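Local atomic coordinates of NAD_Gly3P_dh, NAD-dependent glycerol-3-phosphate dehydrogenase (Streptosporangium roseum, PDB entry 5OCM), a protein that binds NADP(+) and probably works as an NADPH-dependent imine reductase of the beta-hydroxyacid dehydrogenase type. Residues D5-G10 with E58-V63; G137-Y142 with T156-A161; G127-F132 with L152-T157. All blocks are in the same frame, centred on the assembly; numbering follows the deposited sequence.

Interaction 1 (D5-G10 with E58-V63); sequences DVTVLG and EASPLV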
ATOM      1  N   ASP A   5      11.321   8.499  35.863  1.00 17.70           N
ATOM      2  CA  ASP A   5      11.557   7.196  35.234  1.00 17.07           C
ATOM      3  C   ASP A   5      12.077   7.324  33.802  1.00 15.58           C
ATOM      4  O   ASP A   5      12.830   6.478  33.346  1.00 17.40           O
ATOM      5  CB  ASP A   5      10.243   6.392  35.207  1.00 17.40           C
ATOM      6  CG  ASP A   5       9.681   6.140  36.585  1.00 19.14           C
ATOM      7  OD1 ASP A   5      10.424   5.770  37.469  1.00 19.73           O
ATOM      8  OD2 ASP A   5       8.489   6.337  36.782  1.00 19.27           O
ATOM      9  N   VAL A   6      11.634   8.381  33.099  1.00 14.80           N
ATOM     10  CA  VAL A   6      11.949   8.563  31.699  1.00 15.52           C
ATOM     11  C   VAL A   6      11.992  10.049  31.361  1.00 14.93           C
ATOM     12  O   VAL A   6      11.228  10.824  31.893  1.00 14.42           O
ATOM     13  CB  VAL A   6      10.981   7.738  30.790  1.00 16.03           C
ATOM     14  CG1 VAL A   6       9.612   8.224  30.932  1.00 19.01           C
ATOM     15  CG2 VAL A   6      11.381   7.839  29.330  1.00 17.22           C
ATOM     16  N   THR A   7      12.958  10.433  30.542  1.00 13.38           N
ATOM     17  CA  THR A   7      13.126  11.772  29.980  1.00 12.63           C
ATOM     18  C   THR A   7      12.857  11.736  28.460  1.00 12.66           C
ATOM     19  O   THR A   7      13.307  10.812  27.787  1.00 12.10           O
ATOM     20  CB  THR A   7      14.535  12.312  30.259  1.00 14.26           C
ATOM     21  OG1 THR A   7      14.626  12.600  31.683  1.00 13.81           O
ATOM     22  CG2 THR A   7      14.808  13.585  29.472  1.00 14.55           C
ATOM     23  N   VAL A   8      12.097  12.725  27.959  1.00 11.85           N
ATOM     24  CA  VAL A   8      11.933  12.944  26.562  1.00 11.69           C
ATOM     25  C   VAL A   8      12.580  14.295  26.197  1.00 12.92           C
ATOM     26  O   VAL A   8      12.229  15.359  26.780  1.00 14.34           O
ATOM     27  CB  VAL A   8      10.457  12.939  26.122  1.00 12.20           C
ATOM     28  CG1 VAL A   8      10.331  13.230  24.621  1.00 14.10           C
ATOM     29  CG2 VAL A   8       9.818  11.596  26.488  1.00 13.51           C
ATOM     30  N   LEU A   9      13.551  14.243  25.276  1.00 13.43           N
ATOM     31  CA  LEU A   9      14.154  15.422  24.683  1.00 12.07           C
ATOM     32  C   LEU A   9      13.604  15.604  23.280  1.00 14.74           C
ATOM     33  O   LEU A   9      13.822  14.752  22.423  1.00 11.96           O
ATOM     34  CB  LEU A   9      15.670  15.272  24.602  1.00 13.39           C
ATOM     35  CG  LEU A   9      16.380  14.859  25.884  1.00 14.50           C
ATOM     36  CD1 LEU A   9      17.878  14.668  25.654  1.00 15.16           C
ATOM     37  CD2 LEU A   9      16.163  15.873  26.999  1.00 15.57           C
ATOM     38  N   GLY A  10      12.905  16.714  23.074  1.00 13.77           N
ATOM     39  CA  GLY A  10      12.288  17.066  21.811  1.00 12.87           C
ATOM     40  C   GLY A  10      10.784  16.944  21.914  1.00 13.05           C
ATOM     41  O   GLY A  10      10.265  15.844  22.120  1.00 14.41           O
ATOM     42  N   GLU A  58      19.740  14.322  33.314  1.00 20.40           N
ATOM     43  CA  GLU A  58      20.163  13.904  34.646  1.00 22.60           C
ATOM     44  C   GLU A  58      19.037  13.337  35.475  1.00 22.61           C
ATOM     45  O   GLU A  58      19.301  12.676  36.461  1.00 21.82           O
ATOM     46  CB  GLU A  58      20.759  15.102  35.465  1.00 26.68           C
ATOM     47  CG  GLU A  58      22.165  15.458  35.118  1.00 34.77           C
ATOM     48  CD  GLU A  58      22.704  16.657  35.894  1.00 43.82           C
ATOM     49  OE1 GLU A  58      21.941  17.536  36.394  1.00 44.14           O
ATOM     50  OE2 GLU A  58      23.943  16.702  35.959  1.00 44.46           O
ATOM     51  N   ALA A  59      17.778  13.588  35.090  1.00 17.57           N
ATOM     52  CA  ALA A  59      16.628  13.225  35.926  1.00 21.09           C
ATOM     53  C   ALA A  59      16.228  11.753  35.866  1.00 19.02           C
ATOM     54  O   ALA A  59      15.561  11.268  36.798  1.00 19.23           O
ATOM     55  CB  ALA A  59      15.463  14.090  35.546  1.00 23.32           C
ATOM     56  N   SER A  60      16.613  11.040  34.797  1.00 15.87           N
ATOM     57  CA  SER A  60      16.072   9.712  34.558  1.00 17.79           C
ATOM     58  C   SER A  60      17.112   8.684  34.145  1.00 17.56           C
ATOM     59  O   SER A  60      18.100   9.034  33.510  1.00 18.23           O
ATOM     60  CB  SER A  60      14.994   9.746  33.426  1.00 16.33           C
ATOM     61  OG  SER A  60      14.066  10.824  33.623  1.00 17.70           O
ATOM     62  N   PRO A  61      16.845   7.402  34.397  1.00 18.49           N
ATOM     63  CA  PRO A  61      17.748   6.351  33.895  1.00 19.03           C
ATOM     64  C   PRO A  61      17.540   5.994  32.429  1.00 17.20           C
ATOM     65  O   PRO A  61      18.366   5.249  31.885  1.00 17.60           O
ATOM     66  CB  PRO A  61      17.375   5.130  34.748  1.00 21.12           C
ATOM     67  CG  PRO A  61      15.970   5.377  35.162  1.00 22.15           C
ATOM     68  CD  PRO A  61      15.831   6.860  35.317  1.00 21.19           C
ATOM     69  N   LEU A  62      16.476   6.485  31.814  1.00 16.43           N
ATOM     70  CA  LEU A  62      16.118   6.193  30.413  1.00 15.61           C
ATOM     71  C   LEU A  62      15.847   7.545  29.761  1.00 15.56           C
ATOM     72  O   LEU A  62      14.990   8.304  30.239  1.00 13.85           O
ATOM     73  CB  LEU A  62      14.892   5.310  30.343  1.00 15.59           C
ATOM     74  CG  LEU A  62      14.402   4.883  28.988  1.00 17.41           C
ATOM     75  CD1 LEU A  62      15.382   3.959  28.369  1.00 17.46           C
ATOM     76  CD2 LEU A  62      13.066   4.199  28.996  1.00 18.39           C
ATOM     77  N   VAL A  63      16.582   7.850  28.692  1.00 14.57           N
ATOM     78  CA  VAL A  63      16.506   9.137  28.030  1.00 13.88           C
ATOM     79  C   VAL A  63      16.187   8.906  26.559  1.00 15.85           C
ATOM     80  O   VAL A  63      16.935   8.246  25.838  1.00 14.13           O
ATOM     81  CB  VAL A  63      17.820   9.916  28.109  1.00 14.46           C
ATOM     82  CG1 VAL A  63      17.692  11.286  27.395  1.00 14.51           C
ATOM     83  CG2 VAL A  63      18.252  10.084  29.554  1.00 16.13           C
TER

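Interaction 2 (G137-Y142 with T156-A161); sequences GPEAAY and TTYLGA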
ATOM      1  N   GLY A 137      20.058  -2.615  18.619  1.00 13.14           N
ATOM      2  CA  GLY A 137      21.129  -2.371  19.623  1.00 15.28           C
ATOM      3  C   GLY A 137      21.233  -3.601  20.494  1.00 15.26           C
ATOM      4  O   GLY A 137      20.767  -4.676  20.118  1.00 13.83           O
ATOM      5  N   PRO A 138      21.862  -3.466  21.656  1.00 16.67           N
ATOM      6  CA  PRO A 138      22.083  -4.689  22.496  1.00 16.95           C
ATOM      7  C   PRO A 138      20.818  -5.282  22.996  1.00 18.13           C
ATOM      8  O   PRO A 138      19.955  -4.571  23.556  1.00 18.23           O
ATOM      9  CB  PRO A 138      22.951  -4.198  23.655  1.00 17.76           C
ATOM     10  CG  PRO A 138      23.203  -2.765  23.419  1.00 19.08           C
ATOM     11  CD  PRO A 138      22.516  -2.256  22.203  1.00 18.13           C
ATOM     12  N   GLU A 139      20.651  -6.579  22.781  1.00 17.80           N
ATOM     13  CA  GLU A 139      19.390  -7.238  23.155  1.00 19.52           C
ATOM     14  C   GLU A 139      19.113  -7.120  24.634  1.00 19.39           C
ATOM     15  O   GLU A 139      17.974  -6.939  25.039  1.00 18.26           O
ATOM     16  CB  GLU A 139      19.413  -8.705  22.727  1.00 22.43           C
ATOM     17  CG  GLU A 139      18.078  -9.354  22.922  1.00 25.30           C
ATOM     18  CD  GLU A 139      17.930 -10.705  22.200  1.00 33.07           C
ATOM     19  OE1 GLU A 139      18.966 -11.404  22.061  1.00 33.25           O
ATOM     20  OE2 GLU A 139      16.771 -11.075  21.834  1.00 35.02           O
ATOM     21  N   ALA A 140      20.153  -7.182  25.455  1.00 18.42           N
ATOM     22  CA  ALA A 140      19.944  -7.112  26.908  1.00 20.39           C
ATOM     23  C   ALA A 140      19.378  -5.778  27.323  1.00 17.70           C
ATOM     24  O   ALA A 140      18.546  -5.726  28.224  1.00 17.54           O
ATOM     25  CB  ALA A 140      21.261  -7.344  27.615  1.00 21.68           C
ATOM     26  N   ALA A 141      19.808  -4.682  26.680  1.00 16.62           N
ATOM     27  CA  ALA A 141      19.241  -3.357  26.988  1.00 17.25           C
ATOM     28  C   ALA A 141      17.797  -3.244  26.534  1.00 15.74           C
ATOM     29  O   ALA A 141      16.974  -2.686  27.250  1.00 15.59           O
ATOM     30  CB  ALA A 141      20.109  -2.276  26.397  1.00 18.95           C
ATOM     31  N   TYR A 142      17.475  -3.802  25.369  1.00 14.39           N
ATOM     32  CA  TYR A 142      16.078  -3.824  24.915  1.00 15.47           C
ATOM     33  C   TYR A 142      15.237  -4.569  25.948  1.00 15.84           C
ATOM     34  O   TYR A 142      14.181  -4.076  26.398  1.00 17.05           O
ATOM     35  CB  TYR A 142      15.946  -4.498  23.569  1.00 16.34           C
ATOM     36  CG  TYR A 142      14.514  -4.709  23.129  1.00 16.58           C
ATOM     37  CD1 TYR A 142      13.825  -3.705  22.465  1.00 18.54           C
ATOM     38  CD2 TYR A 142      13.851  -5.925  23.381  1.00 15.78           C
ATOM     39  CE1 TYR A 142      12.501  -3.903  22.046  1.00 18.87           C
ATOM     40  CE2 TYR A 142      12.526  -6.118  22.986  1.00 18.13           C
ATOM     41  CZ  TYR A 142      11.867  -5.088  22.310  1.00 18.79           C
ATOM     42  OH  TYR A 142      10.563  -5.232  21.903  1.00 19.33           O
ATOM     43  N   THR A 156       5.863  -2.801  19.847  1.00 15.20           N
ATOM     44  CA  THR A 156       7.276  -2.664  20.116  1.00 16.20           C
ATOM     45  C   THR A 156       8.004  -3.986  19.796  1.00 19.90           C
ATOM     46  O   THR A 156       7.627  -5.047  20.302  1.00 19.26           O
ATOM     47  CB  THR A 156       7.450  -2.236  21.575  1.00 14.77           C
ATOM     48  OG1 THR A 156       6.947  -0.885  21.681  1.00 19.43           O
ATOM     49  CG2 THR A 156       8.887  -2.299  22.018  1.00 16.00           C
ATOM     50  N   THR A 157       9.022  -3.928  18.923  1.00 17.55           N
ATOM     51  CA  THR A 157       9.716  -5.116  18.468  1.00 18.00           C
ATOM     52  C   THR A 157      11.220  -4.886  18.304  1.00 16.23           C
ATOM     53  O   THR A 157      11.686  -3.778  17.966  1.00 17.14           O
ATOM     54  CB  THR A 157       9.012  -5.805  17.214  1.00 25.92           C
ATOM     55  OG1 THR A 157       9.846  -5.886  16.076  1.00 34.42           O
ATOM     56  CG2 THR A 157       7.737  -5.218  16.835  1.00 23.51           C
ATOM     57  N   TYR A 158      11.987  -5.936  18.583  1.00 15.47           N
ATOM     58  CA  TYR A 158      13.457  -5.888  18.517  1.00 14.77           C
ATOM     59  C   TYR A 158      13.950  -6.479  17.224  1.00 17.23           C
ATOM     60  O   TYR A 158      13.587  -7.626  16.876  1.00 16.57           O
ATOM     61  CB  TYR A 158      14.037  -6.672  19.681  1.00 16.75           C
ATOM     62  CG  TYR A 158      15.524  -6.790  19.692  1.00 15.11           C
ATOM     63  CD1 TYR A 158      16.325  -5.687  19.947  1.00 16.55           C
ATOM     64  CD2 TYR A 158      16.167  -7.998  19.426  1.00 18.38           C
ATOM     65  CE1 TYR A 158      17.711  -5.771  19.971  1.00 15.37           C
ATOM     66  CE2 TYR A 158      17.556  -8.081  19.431  1.00 15.88           C
ATOM     67  CZ  TYR A 158      18.326  -6.970  19.698  1.00 16.14           C
ATOM     68  OH  TYR A 158      19.696  -7.050  19.693  1.00 14.50           O
ATOM     69  N   LEU A 159      14.804  -5.767  16.515  1.00 15.55           N
ATOM     70  CA  LEU A 159      15.295  -6.198  15.206  1.00 17.50           C
ATOM     71  C   LEU A 159      16.586  -6.922  15.296  1.00 18.82           C
ATOM     72  O   LEU A 159      16.795  -7.838  14.522  1.00 25.91           O
ATOM     73  CB  LEU A 159      15.506  -5.036  14.241  1.00 15.99           C
ATOM     74  CG  LEU A 159      14.245  -4.303  13.798  1.00 17.18           C
ATOM     75  CD1 LEU A 159      14.630  -3.114  12.966  1.00 18.26           C
ATOM     76  CD2 LEU A 159      13.295  -5.159  13.007  1.00 18.84           C
ATOM     77  N   GLY A 160      17.494  -6.523  16.145  1.00 16.64           N
ATOM     78  CA  GLY A 160      18.837  -7.139  16.152  1.00 16.49           C
ATOM     79  C   GLY A 160      19.843  -6.180  16.678  1.00 15.70           C
ATOM     80  O   GLY A 160      19.536  -5.026  17.027  1.00 14.30           O
ATOM     81  N   ALA A 161      21.077  -6.675  16.738  1.00 16.55           N
ATOM     82  CA  ALA A 161      22.195  -5.945  17.358  1.00 17.46           C
ATOM     83  C   ALA A 161      22.775  -4.761  16.599  1.00 16.43           C
ATOM     84  O   ALA A 161      23.285  -3.822  17.194  1.00 15.53           O
ATOM     85  CB  ALA A 161      23.320  -6.973  17.637  1.00 19.24           C
TER

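Interaction 3 (G127-F132 with L152-T157); sequences GTADAF and LGAGTT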
ATOM      1  N   GLY A 127       1.134   5.168  21.919  1.00 15.37           N
ATOM      2  CA  GLY A 127       0.526   4.890  23.192  1.00 17.10           C
ATOM      3  C   GLY A 127      -0.698   4.001  23.112  1.00 21.22           C
ATOM      4  O   GLY A 127      -1.347   3.760  24.115  1.00 19.65           O
ATOM      5  N   THR A 128      -1.027   3.499  21.939  1.00 19.19           N
ATOM      6  CA  THR A 128      -2.118   2.545  21.750  1.00 20.56           C
ATOM      7  C   THR A 128      -1.555   1.220  21.306  1.00 21.63           C
ATOM      8  O   THR A 128      -0.415   1.080  20.851  1.00 18.17           O
ATOM      9  CB  THR A 128      -3.166   3.038  20.710  1.00 20.64           C
ATOM     10  OG1 THR A 128      -2.666   2.929  19.339  1.00 19.40           O
ATOM     11  CG2 THR A 128      -3.570   4.452  20.979  1.00 21.47           C
ATOM     12  N   ALA A 129      -2.413   0.219  21.380  1.00 23.87           N
ATOM     13  CA  ALA A 129      -2.026  -1.142  21.037  1.00 26.22           C
ATOM     14  C   ALA A 129      -1.571  -1.284  19.596  1.00 25.76           C
ATOM     15  O   ALA A 129      -0.708  -2.071  19.307  1.00 33.28           O
ATOM     16  CB  ALA A 129      -3.115  -2.178  21.385  1.00 28.07           C
ATOM     17  N   ASP A 130      -2.120  -0.500  18.691  1.00 23.60           N
ATOM     18  CA  ASP A 130      -1.715  -0.546  17.309  1.00 23.55           C
ATOM     19  C   ASP A 130      -0.403   0.138  16.939  1.00 23.42           C
ATOM     20  O   ASP A 130       0.034   0.034  15.804  1.00 23.58           O
ATOM     21  CB  ASP A 130      -2.806   0.064  16.451  1.00 27.44           C
ATOM     22  CG  ASP A 130      -4.073  -0.800  16.431  1.00 30.53           C
ATOM     23  OD1 ASP A 130      -3.971  -2.022  16.692  1.00 32.32           O
ATOM     24  OD2 ASP A 130      -5.128  -0.220  16.164  1.00 30.41           O
ATOM     25  N   ALA A 131       0.236   0.874  17.843  1.00 18.40           N
ATOM     26  CA  ALA A 131       1.482   1.489  17.450  1.00 14.43           C
ATOM     27  C   ALA A 131       2.563   0.466  17.281  1.00 15.16           C
ATOM     28  O   ALA A 131       2.706  -0.391  18.154  1.00 16.65           O
ATOM     29  CB  ALA A 131       1.887   2.540  18.459  1.00 14.09           C
ATOM     30  N   PHE A 132       3.366   0.639  16.227  1.00 14.53           N
ATOM     31  CA  PHE A 132       4.455  -0.283  15.891  1.00 14.77           C
ATOM     32  C   PHE A 132       5.774   0.484  15.995  1.00 13.00           C
ATOM     33  O   PHE A 132       5.890   1.555  15.423  1.00 14.88           O
ATOM     34  CB  PHE A 132       4.082  -0.599  14.404  1.00 16.03           C
ATOM     35  CG  PHE A 132       4.941  -1.575  13.690  1.00 15.99           C
ATOM     36  CD1 PHE A 132       5.533  -2.632  14.343  1.00 17.81           C
ATOM     37  CD2 PHE A 132       5.046  -1.503  12.293  1.00 17.63           C
ATOM     38  CE1 PHE A 132       6.270  -3.568  13.628  1.00 18.70           C
ATOM     39  CE2 PHE A 132       5.820  -2.386  11.594  1.00 18.17           C
ATOM     40  CZ  PHE A 132       6.380  -3.454  12.229  1.00 18.79           C
ATOM     41  N   LEU A 152       4.746   3.076  24.609  1.00 15.06           N
ATOM     42  CA  LEU A 152       4.602   3.760  23.316  1.00 13.55           C
ATOM     43  C   LEU A 152       3.780   2.942  22.326  1.00 14.82           C
ATOM     44  O   LEU A 152       3.226   3.490  21.377  1.00 15.16           O
ATOM     45  CB  LEU A 152       5.939   4.082  22.727  1.00 13.91           C
ATOM     46  CG  LEU A 152       6.894   4.869  23.621  1.00 14.79           C
ATOM     47  CD1 LEU A 152       8.226   5.090  22.940  1.00 14.96           C
ATOM     48  CD2 LEU A 152       6.261   6.198  24.050  1.00 14.47           C
ATOM     49  N   GLY A 153       3.667   1.648  22.559  1.00 14.87           N
ATOM     50  CA  GLY A 153       2.932   0.757  21.660  1.00 15.61           C
ATOM     51  C   GLY A 153       3.159  -0.701  21.899  1.00 16.60           C
ATOM     52  O   GLY A 153       4.291  -1.137  22.133  1.00 16.96           O
ATOM     53  N   ALA A 154       2.085  -1.466  21.792  1.00 18.31           N
ATOM     54  CA  ALA A 154       2.207  -2.918  21.962  1.00 19.49           C
ATOM     55  C   ALA A 154       2.968  -3.575  20.827  1.00 19.11           C
ATOM     56  O   ALA A 154       3.449  -4.660  20.988  1.00 19.27           O
ATOM     57  CB  ALA A 154       0.830  -3.595  22.110  1.00 23.14           C
ATOM     58  N   GLY A 155       3.108  -2.914  19.696  1.00 16.92           N
ATOM     59  CA  GLY A 155       3.899  -3.391  18.577  1.00 19.09           C
ATOM     60  C   GLY A 155       5.371  -3.085  18.655  1.00 16.71           C
ATOM     61  O   GLY A 155       6.065  -3.139  17.667  1.00 20.36           O
ATOM     62  N   THR A 156       5.863  -2.801  19.847  1.00 15.20           N
ATOM     63  CA  THR A 156       7.276  -2.664  20.116  1.00 16.20           C
ATOM     64  C   THR A 156       8.004  -3.986  19.796  1.00 19.90           C
ATOM     65  O   THR A 156       7.627  -5.047  20.302  1.00 19.26           O
ATOM     66  CB  THR A 156       7.450  -2.236  21.575  1.00 14.77           C
ATOM     67  OG1 THR A 156       6.947  -0.885  21.681  1.00 19.43           O
ATOM     68  CG2 THR A 156       8.887  -2.299  22.018  1.00 16.00           C
ATOM     69  N   THR A 157       9.022  -3.928  18.923  1.00 17.55           N
ATOM     70  CA  THR A 157       9.716  -5.116  18.468  1.00 18.00           C
ATOM     71  C   THR A 157      11.220  -4.886  18.304  1.00 16.23           C
ATOM     72  O   THR A 157      11.686  -3.778  17.966  1.00 17.14           O
ATOM     73  CB  THR A 157       9.012  -5.805  17.214  1.00 25.92           C
ATOM     74  OG1 THR A 157       9.846  -5.886  16.076  1.00 34.42           O
ATOM     75  CG2 THR A 157       7.737  -5.218  16.835  1.00 23.51           C
TER

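Interaction 1 (D5-G10 with E58-V63)
The flat peptide groups of Thr7 and Leu62 meet through one backbone bond, Thr7 N to Leu62 O at 3.0 Å. The bond is nearly straight at the hydrogen (166°) and lies close to the line of the C=O bond. Val6 CA adds a CA-H...O contact to the same oxygen. The Asp5 carbonyl oxygen meets the ring of Pro61 at CD, 3.6 Å away. The Thr7-Leu62 bond belongs to the parallel pairing of strands 6-9 and 62-65, with Thr7 beside Val63, in the Rossmann-type sheet.

A second polar link is made by two hydroxyls. Ser60 OG lies 2.7 Å from Thr7 OG1. On Thr7, OG1 sits beside its own N and opposite the carbonyl carbon (chi1 -71°), which turns it to Ser60. Each hydroxyl has a further partner: Ala56 O for Thr7 and Thr4 OG1 for Ser60.

Apolar contacts flank these bonds. Val6 and Leu62 run side by side, with CG2 of Val6 4.0 Å from CD2 of Leu62. Leu9 CD1 meets Val63 CG1 at 3.8 Å. Gly10, which follows, touches the bound NADP and begins a GxGxxG sequence. The contact is thus a buried strand pair. Its two hydroxyls lie close to each other and to further polar partners, which is consistent with their place among aliphatic side chains.

Interaction 2 (G137-Y142 with T156-A161)
Tyr158 and Tyr142 carry this contact, together with Gly137. It belongs to a beta-alpha-beta unit: strand 131-136, helix 139-149 and strand 155-160. The start of the helix packs on the last strand.

Tyr142 comes down from the helix and lays one ring face over the base of Tyr158. Tyr158 CB sits 3.6 Å above the centre of that ring, a CH-pi contact. The two side chains run antiparallel, one passing over the other. Their ring planes are 39° apart, so they form an oblique pair and not a stack. CG of Tyr158 is anti to the backbone N (chi1 176°), and this sends the ring along the contact to the loop residue Gly137, just ahead of the helix N-cap Pro138. Glu139 CG makes an off-centre CH-pi contact with the Tyr158 ring, 4.2 Å from its centroid. With an alanine in place of Tyr158, Gly137 O would probably lose its hydroxyl donor and Glu139 the ring it rests on.

Gly137 is gripped through both backbone polar atoms. Gly137 N gives a bond to Gly160 O at 2.9 Å, in the plane of that carbonyl. A beta carbon on Gly137 would run into the carbonyl oxygen before it and into Pro138 CD. Elsewhere on strand 155-160, Thr157 and Leu159 pack on Phe204 of the second subunit. Tyr158 OH donates to Gly137 O at 2.6 Å, and the oxygen lies near the plane of the ring, at its edge.

Interaction 3 (G127-F132 with L152-T157)
Gly127 N and Leu152 O meet at 2.7 Å in the segments that lead into strands 131-136 and 155-160. These parallel neighbours are the two strands of a beta-alpha-beta unit, with helix 139-149 between them in the chain.

Two backbone hydrogen bonds join the segments. In the first, Gly127 N stands above the plane of the Leu152 carbonyl, 55° out of it. In the second, Gly155 N lies 3.0 Å from Ala131 O, and the bond is bent at the hydrogen (135°). Gly153 CA adds a CA-H...O contact to Thr128 O.

Turns shape both chains. A type I turn runs from Thr128 to Ala131, another from Gly153 to Thr156. The second is braced by Thr156 OG1, which donates to Gly153 O at 2.7 Å. The same oxygen also accepts from Thr156 N.

The packing is close and uses small residues. A beta carbon on Gly155 would come within 2.6 Å of Ala131 O, so glycine lets the strands approach. Ala129 CB and Ala154 CB touch at 4.3 Å. Phe204 of the second subunit packs on Phe132. CG of Phe132 is anti to the backbone N (chi1 -178°), which brings the ring edge to Gly155, with Phe132 CD1 3.4 Å from Gly155 O.

How the interactions relate
All three contacts serve one mixed sheet. Interaction 1 lies among its central parallel strands and is mostly buried. Interactions 2 and 3 lie at the far edge, are partly buried and both touch the second subunit. They share Thr156 and Thr157 of strand 155-160, but meet them from different elements: helix 139-149 and the loop before it in interaction 2, the lead-in and start of strand 131-136 in interaction 3. The chemistry follows the place. Interaction 1 mixes a strand bond with paired hydroxyls and aliphatic contacts. Interaction 2 rests on two tyrosine rings and on the backbone of Gly137, and interaction 3 on glycines, alanines and backbone bonds.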